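Local coordinates for protein TqaA (Penicillium aethiopicum, PDB 5DLK) that probably releases nonribosomal peptides by macrocyclization, the fragment here being the terminal condensation-like (CT) domain of a much longer fungal synthetase, at residues T66-N71 against S179-V184; I393-S398 against F425-A430. All coordinates share one frame; numbering follows the deposited sequence.

Contact 1: residues T66-N71 against S179-V184; sequences TFHSYN and SQWDGV
Tyr70 holds its hydroxyl over one face of the Trp181 six-membered ring, toward its rim on the CZ2-CH2 side, with Tyr70 OH only 3.0 Å from Trp181 CZ2. The phenol comes in edge-on, its plane at 79° to that ring. Trp181 in turn presents its own edge to His68: Trp181 CZ2 sits above the centre of the imidazole, 3.7 Å from His68 CE1, and the planes stand at 81°. The indole is thus the middle member of two edge-to-face pairs. Its CG lies between the backbone N and the carbonyl carbon (chi1 66°), which brings the CZ2 edge to the imidazole. A water joins indole and imidazole, accepting from Trp181 NE1 at 2.9 Å in the indole plane and bonding His68 ND1 at 2.7 Å. A leucine here, lacking NE1, would probably leave the water held less firmly and deprive the His68 face and the Tyr70 hydroxyl of their aromatic partner. Trp181 belongs to the HxxxDG signature of condensation domains, beside Asp182, salt-bridged to Arg313, and Gly183, which binds phosphopantetheine in another structure of this protein. His178 stacks on the indole, Phe190 of helix 186-197 meets Tyr70 edge-to-face, and strand 67-75 runs between strands 169-177 and 407-415.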
ATOM      1  N   THR A  66       1.895  -6.056  -7.947  1.00 18.47           N
ATOM      2  CA  THR A  66       2.198  -4.681  -7.581  1.00 15.70           C
ATOM      3  C   THR A  66       3.700  -4.560  -7.342  1.00 19.12           C
ATOM      4  O   THR A  66       4.240  -5.127  -6.400  1.00 19.06           O
ATOM      5  CB  THR A  66       1.414  -4.239  -6.339  1.00 21.16           C
ATOM      6  OG1 THR A  66       0.077  -4.738  -6.448  1.00 18.81           O
ATOM      7  CG2 THR A  66       1.352  -2.707  -6.252  1.00 17.18           C
ATOM      8  N   PHE A  67       4.369  -3.823  -8.222  1.00 19.16           N
ATOM      9  CA  PHE A  67       5.825  -3.875  -8.299  1.00 18.47           C
ATOM     10  C   PHE A  67       6.316  -2.517  -8.779  1.00 19.40           C
ATOM     11  O   PHE A  67       5.789  -1.969  -9.752  1.00 20.41           O
ATOM     12  CB  PHE A  67       6.214  -5.006  -9.244  1.00 20.33           C
ATOM     13  CG  PHE A  67       7.688  -5.314  -9.303  1.00 18.82           C
ATOM     14  CD1 PHE A  67       8.415  -5.588  -8.151  1.00 23.10           C
ATOM     15  CD2 PHE A  67       8.316  -5.417 -10.543  1.00 23.55           C
ATOM     16  CE1 PHE A  67       9.789  -5.919  -8.236  1.00 21.35           C
ATOM     17  CE2 PHE A  67       9.676  -5.737 -10.640  1.00 26.41           C
ATOM     18  CZ  PHE A  67      10.408  -5.982  -9.482  1.00 23.27           C
ATOM     19  N   HIS A  68       7.278  -1.948  -8.063  1.00 18.72           N
ATOM     20  CA  HIS A  68       7.761  -0.605  -8.355  1.00 17.97           C
ATOM     21  C   HIS A  68       9.257  -0.594  -8.589  1.00 19.97           C
ATOM     22  O   HIS A  68       9.989  -1.391  -8.004  1.00 19.63           O
ATOM     23  CB  HIS A  68       7.467   0.351  -7.203  1.00 19.38           C
ATOM     24  CG  HIS A  68       6.045   0.821  -7.157  1.00 23.36           C
ATOM     25  ND1 HIS A  68       4.988  -0.030  -6.916  1.00 23.33           N
ATOM     26  CD2 HIS A  68       5.510   2.051  -7.334  1.00 24.29           C
ATOM     27  CE1 HIS A  68       3.858   0.660  -6.950  1.00 24.20           C
ATOM     28  NE2 HIS A  68       4.148   1.927  -7.187  1.00 23.11           N
ATOM     29  N   SER A  69       9.686   0.327  -9.444  1.00 21.81           N
ATOM     30  CA  SER A  69      11.093   0.701  -9.548  1.00 22.10           C
ATOM     31  C   SER A  69      11.191   2.160  -9.149  1.00 19.44           C
ATOM     32  O   SER A  69      10.692   3.034  -9.865  1.00 22.38           O
ATOM     33  CB  SER A  69      11.617   0.502 -10.974  1.00 24.30           C
ATOM     34  OG  SER A  69      12.997   0.846 -11.040  1.00 23.59           O
ATOM     35  N   TYR A  70      11.825   2.429  -8.012  1.00 21.96           N
ATOM     36  CA  TYR A  70      12.024   3.796  -7.564  1.00 17.48           C
ATOM     37  C   TYR A  70      13.380   4.285  -8.085  1.00 22.02           C
ATOM     38  O   TYR A  70      14.415   3.724  -7.741  1.00 22.50           O
ATOM     39  CB  TYR A  70      11.952   3.890  -6.046  1.00 21.15           C
ATOM     40  CG  TYR A  70      10.540   3.703  -5.527  1.00 20.99           C
ATOM     41  CD1 TYR A  70       9.552   4.626  -5.842  1.00 24.42           C
ATOM     42  CD2 TYR A  70      10.198   2.611  -4.737  1.00 21.78           C
ATOM     43  CE1 TYR A  70       8.254   4.466  -5.386  1.00 25.59           C
ATOM     44  CE2 TYR A  70       8.893   2.446  -4.266  1.00 25.26           C
ATOM     45  CZ  TYR A  70       7.931   3.383  -4.602  1.00 23.33           C
ATOM     46  OH  TYR A  70       6.627   3.259  -4.147  1.00 25.05           O
ATOM     47  N   ASN A  71      13.341   5.329  -8.903  1.00 21.11           N
ATOM     48  CA  ASN A  71      14.486   5.704  -9.742  1.00 22.41           C
ATOM     49  C   ASN A  71      15.063   7.054  -9.356  1.00 24.79           C
ATOM     50  O   ASN A  71      14.350   8.053  -9.314  1.00 27.74           O
ATOM     51  CB  ASN A  71      14.073   5.743 -11.204  1.00 22.95           C
ATOM     52  CG  ASN A  71      13.416   4.468 -11.649  1.00 21.26           C
ATOM     53  OD1 ASN A  71      13.716   3.392 -11.131  1.00 23.06           O
ATOM     54  ND2 ASN A  71      12.502   4.576 -12.613  1.00 22.90           N
ATOM     55  N   SER A 179       4.090  -5.480  -1.201  1.00 18.95           N
ATOM     56  CA  SER A 179       4.013  -6.257   0.038  1.00 17.48           C
ATOM     57  C   SER A 179       5.073  -5.806   1.041  1.00 19.47           C
ATOM     58  O   SER A 179       5.050  -6.228   2.199  1.00 19.29           O
ATOM     59  CB  SER A 179       4.180  -7.755  -0.235  1.00 19.73           C
ATOM     60  OG  SER A 179       5.462  -8.040  -0.807  1.00 21.03           O
ATOM     61  N   GLN A 180       5.983  -4.933   0.601  1.00 18.48           N
ATOM     62  CA  GLN A 180       7.154  -4.567   1.406  1.00 19.61           C
ATOM     63  C   GLN A 180       7.223  -3.089   1.773  1.00 18.67           C
ATOM     64  O   GLN A 180       8.194  -2.646   2.393  1.00 21.64           O
ATOM     65  CB  GLN A 180       8.449  -4.967   0.654  1.00 15.21           C
ATOM     66  CG  GLN A 180       8.534  -6.453   0.355  1.00 16.96           C
ATOM     67  CD  GLN A 180       9.706  -6.776  -0.571  1.00 20.51           C
ATOM     68  OE1 GLN A 180       9.680  -6.438  -1.753  1.00 18.00           O
ATOM     69  NE2 GLN A 180      10.754  -7.402  -0.021  1.00 21.65           N
ATOM     70  N   TRP A 181       6.203  -2.306   1.415  1.00 19.18           N
ATOM     71  CA  TRP A 181       6.220  -0.890   1.755  1.00 17.87           C
ATOM     72  C   TRP A 181       4.790  -0.333   1.784  1.00 20.78           C
ATOM     73  O   TRP A 181       3.856  -0.989   1.323  1.00 18.02           O
ATOM     74  CB  TRP A 181       7.082  -0.084   0.754  1.00 19.91           C
ATOM     75  CG  TRP A 181       6.513  -0.050  -0.634  1.00 19.56           C
ATOM     76  CD1 TRP A 181       6.694  -0.980  -1.612  1.00 18.58           C
ATOM     77  CD2 TRP A 181       5.634   0.944  -1.185  1.00 20.69           C
ATOM     78  NE1 TRP A 181       6.008  -0.621  -2.743  1.00 19.91           N
ATOM     79  CE2 TRP A 181       5.348   0.556  -2.508  1.00 19.36           C
ATOM     80  CE3 TRP A 181       5.071   2.126  -0.691  1.00 22.14           C
ATOM     81  CZ2 TRP A 181       4.514   1.302  -3.349  1.00 20.86           C
ATOM     82  CZ3 TRP A 181       4.237   2.873  -1.530  1.00 20.76           C
ATOM     83  CH2 TRP A 181       3.968   2.458  -2.838  1.00 23.02           C
ATOM     84  N   ASP A 182       4.634   0.858   2.344  1.00 20.19           N
ATOM     85  CA  ASP A 182       3.372   1.590   2.234  1.00 21.14           C
ATOM     86  C   ASP A 182       3.625   3.092   2.194  1.00 23.12           C
ATOM     87  O   ASP A 182       4.769   3.550   2.329  1.00 23.51           O
ATOM     88  CB  ASP A 182       2.413   1.228   3.375  1.00 21.03           C
ATOM     89  CG  ASP A 182       3.012   1.427   4.747  1.00 25.11           C
ATOM     90  OD1 ASP A 182       3.921   2.273   4.909  1.00 26.54           O
ATOM     91  OD2 ASP A 182       2.546   0.748   5.690  1.00 28.06           O
ATOM     92  N   GLY A 183       2.558   3.862   1.997  1.00 22.06           N
ATOM     93  CA  GLY A 183       2.696   5.298   1.814  1.00 23.61           C
ATOM     94  C   GLY A 183       3.360   5.987   2.991  1.00 26.42           C
ATOM     95  O   GLY A 183       4.095   6.964   2.821  1.00 26.50           O
ATOM     96  N   VAL A 184       3.097   5.481   4.193  1.00 24.22           N
ATOM     97  CA  VAL A 184       3.664   6.057   5.405  1.00 27.97           C
ATOM     98  C   VAL A 184       5.164   5.807   5.521  1.00 29.75           C
ATOM     99  O   VAL A 184       5.903   6.685   5.962  1.00 33.05           O
ATOM    100  CB  VAL A 184       2.960   5.498   6.682  1.00 27.72           C
ATOM    101  CG1 VAL A 184       3.752   5.839   7.950  1.00 30.25           C
ATOM    102  CG2 VAL A 184       1.540   6.041   6.779  1.00 31.05           C
TER
HETATM  103  O   HOH W   1       5.625  -2.070  -5.234  1.00 20.10           O

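Contact 2: residues I393-S398 against F425-A430; sequences IDLSFS and FTEPHA
Leu395 packs against an inverse gamma turn centred on Pro428, where strand 422-428 of the six-stranded sheet ends. The loop carrying Leu395 leads from strand 386-390 of that sheet to strand 407-415 of the five-stranded one, a crossover consistent with the latch that links the two lobes of condensation domains. No hydrogen bond crosses the contact; it is made by the two methyls of Leu395. Leu395 CD1 lies over one face of the His429 imidazole in a CH-pi contact, 3.9 Å from the centroid and displaced toward the ND1-CE1 side. The same methyl touches the pyrrolidine ring, 3.8 Å from Pro428 CD, and the backbone at Pro428 O, 3.6 Å away. The second branch, Leu395 CD2, reaches the aliphatic part of Glu427, the first residue of the turn, with Glu427 CG 4.1 Å distant. Leu395 CG lies anti to the carbonyl carbon (chi1 -59°) and CD1 is extended away from CA, which carries that methyl to the imidazole. The hydrogen bonds are internal to 425-430. A weak backbone bond, His429 N to Glu427 O at 3.2 Å, spans the turn. A stronger one limits rotation of the imidazole against the leucine methyl: His429 NE2 donates to Glu427 OE1 at 2.9 Å. It meets that oxygen on its anti side, 30° out of the carboxylate plane.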
ATOM      1  N   ILE A 393      -0.657  11.081   2.369  1.00 23.45           N
ATOM      2  CA  ILE A 393       0.739  10.678   2.514  1.00 25.31           C
ATOM      3  C   ILE A 393       1.603  11.601   1.652  1.00 26.02           C
ATOM      4  O   ILE A 393       1.077  12.432   0.920  1.00 27.21           O
ATOM      5  CB  ILE A 393       0.947   9.227   2.044  1.00 26.90           C
ATOM      6  CG1 ILE A 393       0.335   9.090   0.631  1.00 28.13           C
ATOM      7  CG2 ILE A 393       0.341   8.253   3.046  1.00 28.40           C
ATOM      8  CD1 ILE A 393       0.449   7.727  -0.014  1.00 28.99           C
ATOM      9  N   ASP A 394       2.921  11.451   1.736  1.00 28.07           N
ATOM     10  CA  ASP A 394       3.810  12.180   0.844  1.00 28.95           C
ATOM     11  C   ASP A 394       3.482  11.868  -0.611  1.00 28.24           C
ATOM     12  O   ASP A 394       3.333  10.703  -0.998  1.00 30.12           O
ATOM     13  CB  ASP A 394       5.280  11.844   1.109  1.00 30.11           C
ATOM     14  CG  ASP A 394       5.778  12.370   2.436  1.00 34.47           C
ATOM     15  OD1 ASP A 394       5.031  13.107   3.113  1.00 31.86           O
ATOM     16  OD2 ASP A 394       6.937  12.057   2.798  1.00 34.37           O
ATOM     17  N   LEU A 395       3.374  12.925  -1.405  1.00 28.21           N
ATOM     18  CA  LEU A 395       3.143  12.805  -2.837  1.00 29.76           C
ATOM     19  C   LEU A 395       4.414  13.165  -3.612  1.00 31.58           C
ATOM     20  O   LEU A 395       4.460  12.995  -4.828  1.00 29.79           O
ATOM     21  CB  LEU A 395       1.982  13.704  -3.276  1.00 31.16           C
ATOM     22  CG  LEU A 395       0.627  13.424  -2.607  1.00 33.48           C
ATOM     23  CD1 LEU A 395      -0.440  14.412  -3.076  1.00 32.41           C
ATOM     24  CD2 LEU A 395       0.172  12.007  -2.880  1.00 29.01           C
ATOM     25  N   SER A 396       5.421  13.663  -2.890  1.00 31.72           N
ATOM     26  CA  SER A 396       6.731  14.034  -3.454  1.00 34.00           C
ATOM     27  C   SER A 396       7.843  13.409  -2.625  1.00 29.90           C
ATOM     28  O   SER A 396       7.674  13.201  -1.434  1.00 31.15           O
ATOM     29  CB  SER A 396       6.916  15.555  -3.474  1.00 35.05           C
ATOM     30  OG  SER A 396       5.823  16.214  -4.084  1.00 47.38           O
ATOM     31  N   PHE A 397       8.991  13.132  -3.243  1.00 31.37           N
ATOM     32  CA  PHE A 397      10.048  12.374  -2.573  1.00 28.41           C
ATOM     33  C   PHE A 397      11.434  12.948  -2.837  1.00 31.04           C
ATOM     34  O   PHE A 397      11.662  13.583  -3.872  1.00 31.29           O
ATOM     35  CB  PHE A 397       9.991  10.909  -3.017  1.00 32.09           C
ATOM     36  CG  PHE A 397       8.618  10.340  -2.933  1.00 29.87           C
ATOM     37  CD1 PHE A 397       7.736  10.459  -4.006  1.00 30.38           C
ATOM     38  CD2 PHE A 397       8.174   9.762  -1.751  1.00 30.44           C
ATOM     39  CE1 PHE A 397       6.426   9.981  -3.901  1.00 31.41           C
ATOM     40  CE2 PHE A 397       6.879   9.280  -1.643  1.00 27.77           C
ATOM     41  CZ  PHE A 397       6.008   9.388  -2.718  1.00 29.79           C
ATOM     42  N   SER A 398      12.355  12.720  -1.905  1.00 31.64           N
ATOM     43  CA  SER A 398      13.719  13.215  -2.081  1.00 36.59           C
ATOM     44  C   SER A 398      14.788  12.305  -1.481  1.00 35.90           C
ATOM     45  O   SER A 398      14.543  11.538  -0.546  1.00 33.80           O
ATOM     46  CB  SER A 398      13.848  14.620  -1.490  1.00 38.75           C
ATOM     47  OG  SER A 398      13.671  14.600  -0.090  1.00 43.51           O
ATOM     48  N   PHE A 425      -8.822   6.089  -5.842  1.00 14.97           N
ATOM     49  CA  PHE A 425      -7.769   6.780  -5.112  1.00 15.46           C
ATOM     50  C   PHE A 425      -7.996   8.284  -5.208  1.00 17.95           C
ATOM     51  O   PHE A 425      -8.425   8.775  -6.254  1.00 20.96           O
ATOM     52  CB  PHE A 425      -6.381   6.465  -5.671  1.00 17.11           C
ATOM     53  CG  PHE A 425      -6.021   5.005  -5.678  1.00 18.51           C
ATOM     54  CD1 PHE A 425      -5.483   4.402  -4.553  1.00 19.22           C
ATOM     55  CD2 PHE A 425      -6.194   4.241  -6.829  1.00 19.55           C
ATOM     56  CE1 PHE A 425      -5.124   3.038  -4.576  1.00 17.23           C
ATOM     57  CE2 PHE A 425      -5.830   2.898  -6.855  1.00 17.22           C
ATOM     58  CZ  PHE A 425      -5.303   2.303  -5.728  1.00 17.48           C
ATOM     59  N   THR A 426      -7.675   9.022  -4.155  1.00 15.22           N
ATOM     60  CA  THR A 426      -7.744  10.493  -4.229  1.00 15.44           C
ATOM     61  C   THR A 426      -6.409  11.068  -3.764  1.00 20.65           C
ATOM     62  O   THR A 426      -5.910  10.704  -2.714  1.00 17.16           O
ATOM     63  CB  THR A 426      -8.896  11.081  -3.384  1.00 15.81           C
ATOM     64  OG1 THR A 426      -8.930  10.449  -2.094  1.00 18.11           O
ATOM     65  CG2 THR A 426     -10.224  10.874  -4.075  1.00 17.28           C
ATOM     66  N   GLU A 427      -5.815  11.940  -4.580  1.00 17.97           N
ATOM     67  CA  GLU A 427      -4.521  12.539  -4.269  1.00 19.69           C
ATOM     68  C   GLU A 427      -4.690  14.038  -4.084  1.00 22.48           C
ATOM     69  O   GLU A 427      -5.117  14.726  -5.020  1.00 24.23           O
ATOM     70  CB  GLU A 427      -3.505  12.279  -5.383  1.00 21.36           C
ATOM     71  CG  GLU A 427      -2.933  10.886  -5.386  1.00 25.58           C
ATOM     72  CD  GLU A 427      -1.795  10.728  -6.380  1.00 31.92           C
ATOM     73  OE1 GLU A 427      -1.580  11.642  -7.200  1.00 30.21           O
ATOM     74  OE2 GLU A 427      -1.124   9.683  -6.326  1.00 34.52           O
ATOM     75  N   PRO A 428      -4.378  14.539  -2.882  1.00 21.95           N
ATOM     76  CA  PRO A 428      -4.577  15.946  -2.530  1.00 23.60           C
ATOM     77  C   PRO A 428      -3.375  16.808  -2.894  1.00 30.19           C
ATOM     78  O   PRO A 428      -2.582  17.129  -2.019  1.00 32.32           O
ATOM     79  CB  PRO A 428      -4.778  15.896  -1.014  1.00 26.13           C
ATOM     80  CG  PRO A 428      -3.944  14.741  -0.583  1.00 26.32           C
ATOM     81  CD  PRO A 428      -3.962  13.737  -1.720  1.00 23.86           C
ATOM     82  N   HIS A 429      -3.255  17.179  -4.165  1.00 30.39           N
ATOM     83  CA  HIS A 429      -2.200  18.088  -4.608  1.00 30.17           C
ATOM     84  C   HIS A 429      -2.533  19.535  -4.269  1.00 32.82           C
ATOM     85  O   HIS A 429      -3.661  19.860  -3.893  1.00 33.97           O
ATOM     86  CB  HIS A 429      -1.972  17.948  -6.107  1.00 29.09           C
ATOM     87  CG  HIS A 429      -1.509  16.587  -6.511  1.00 37.68           C
ATOM     88  ND1 HIS A 429      -0.200  16.174  -6.371  1.00 39.70           N
ATOM     89  CD2 HIS A 429      -2.184  15.531  -7.021  1.00 32.41           C
ATOM     90  CE1 HIS A 429      -0.086  14.927  -6.794  1.00 37.36           C
ATOM     91  NE2 HIS A 429      -1.278  14.512  -7.189  1.00 35.96           N
ATOM     92  N   ALA A 430      -1.544  20.405  -4.416  1.00 35.06           N
ATOM     93  CA  ALA A 430      -1.718  21.810  -4.073  1.00 35.39           C
ATOM     94  C   ALA A 430      -2.701  22.503  -5.018  1.00 31.21           C
ATOM     95  O   ALA A 430      -3.472  23.357  -4.584  1.00 36.74           O
ATOM     96  CB  ALA A 430      -0.370  22.529  -4.080  1.00 40.24           C
TER

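How the contacts relate
The two contacts follow each other along the chain, contact 1 being complete before contact 2 begins, and their centres are 14 Å apart. Contact 1 is buried near the middle of the chain, between a strand of the five-stranded sheet and the loop after strand 169-177; contact 2 lies at the surface, at the end of strand 422-428 in the six-stranded sheet. They touch where Gly183 C meets Ile393 CG2 at 3.8 Å, so the loop 393-398 runs past the HxxxDG loop. Gly183 and Asn392, which precedes Ile393, both bind phosphopantetheine in another structure of this protein. The meeting point of the contacts therefore probably borders the cofactor's path between the lobes.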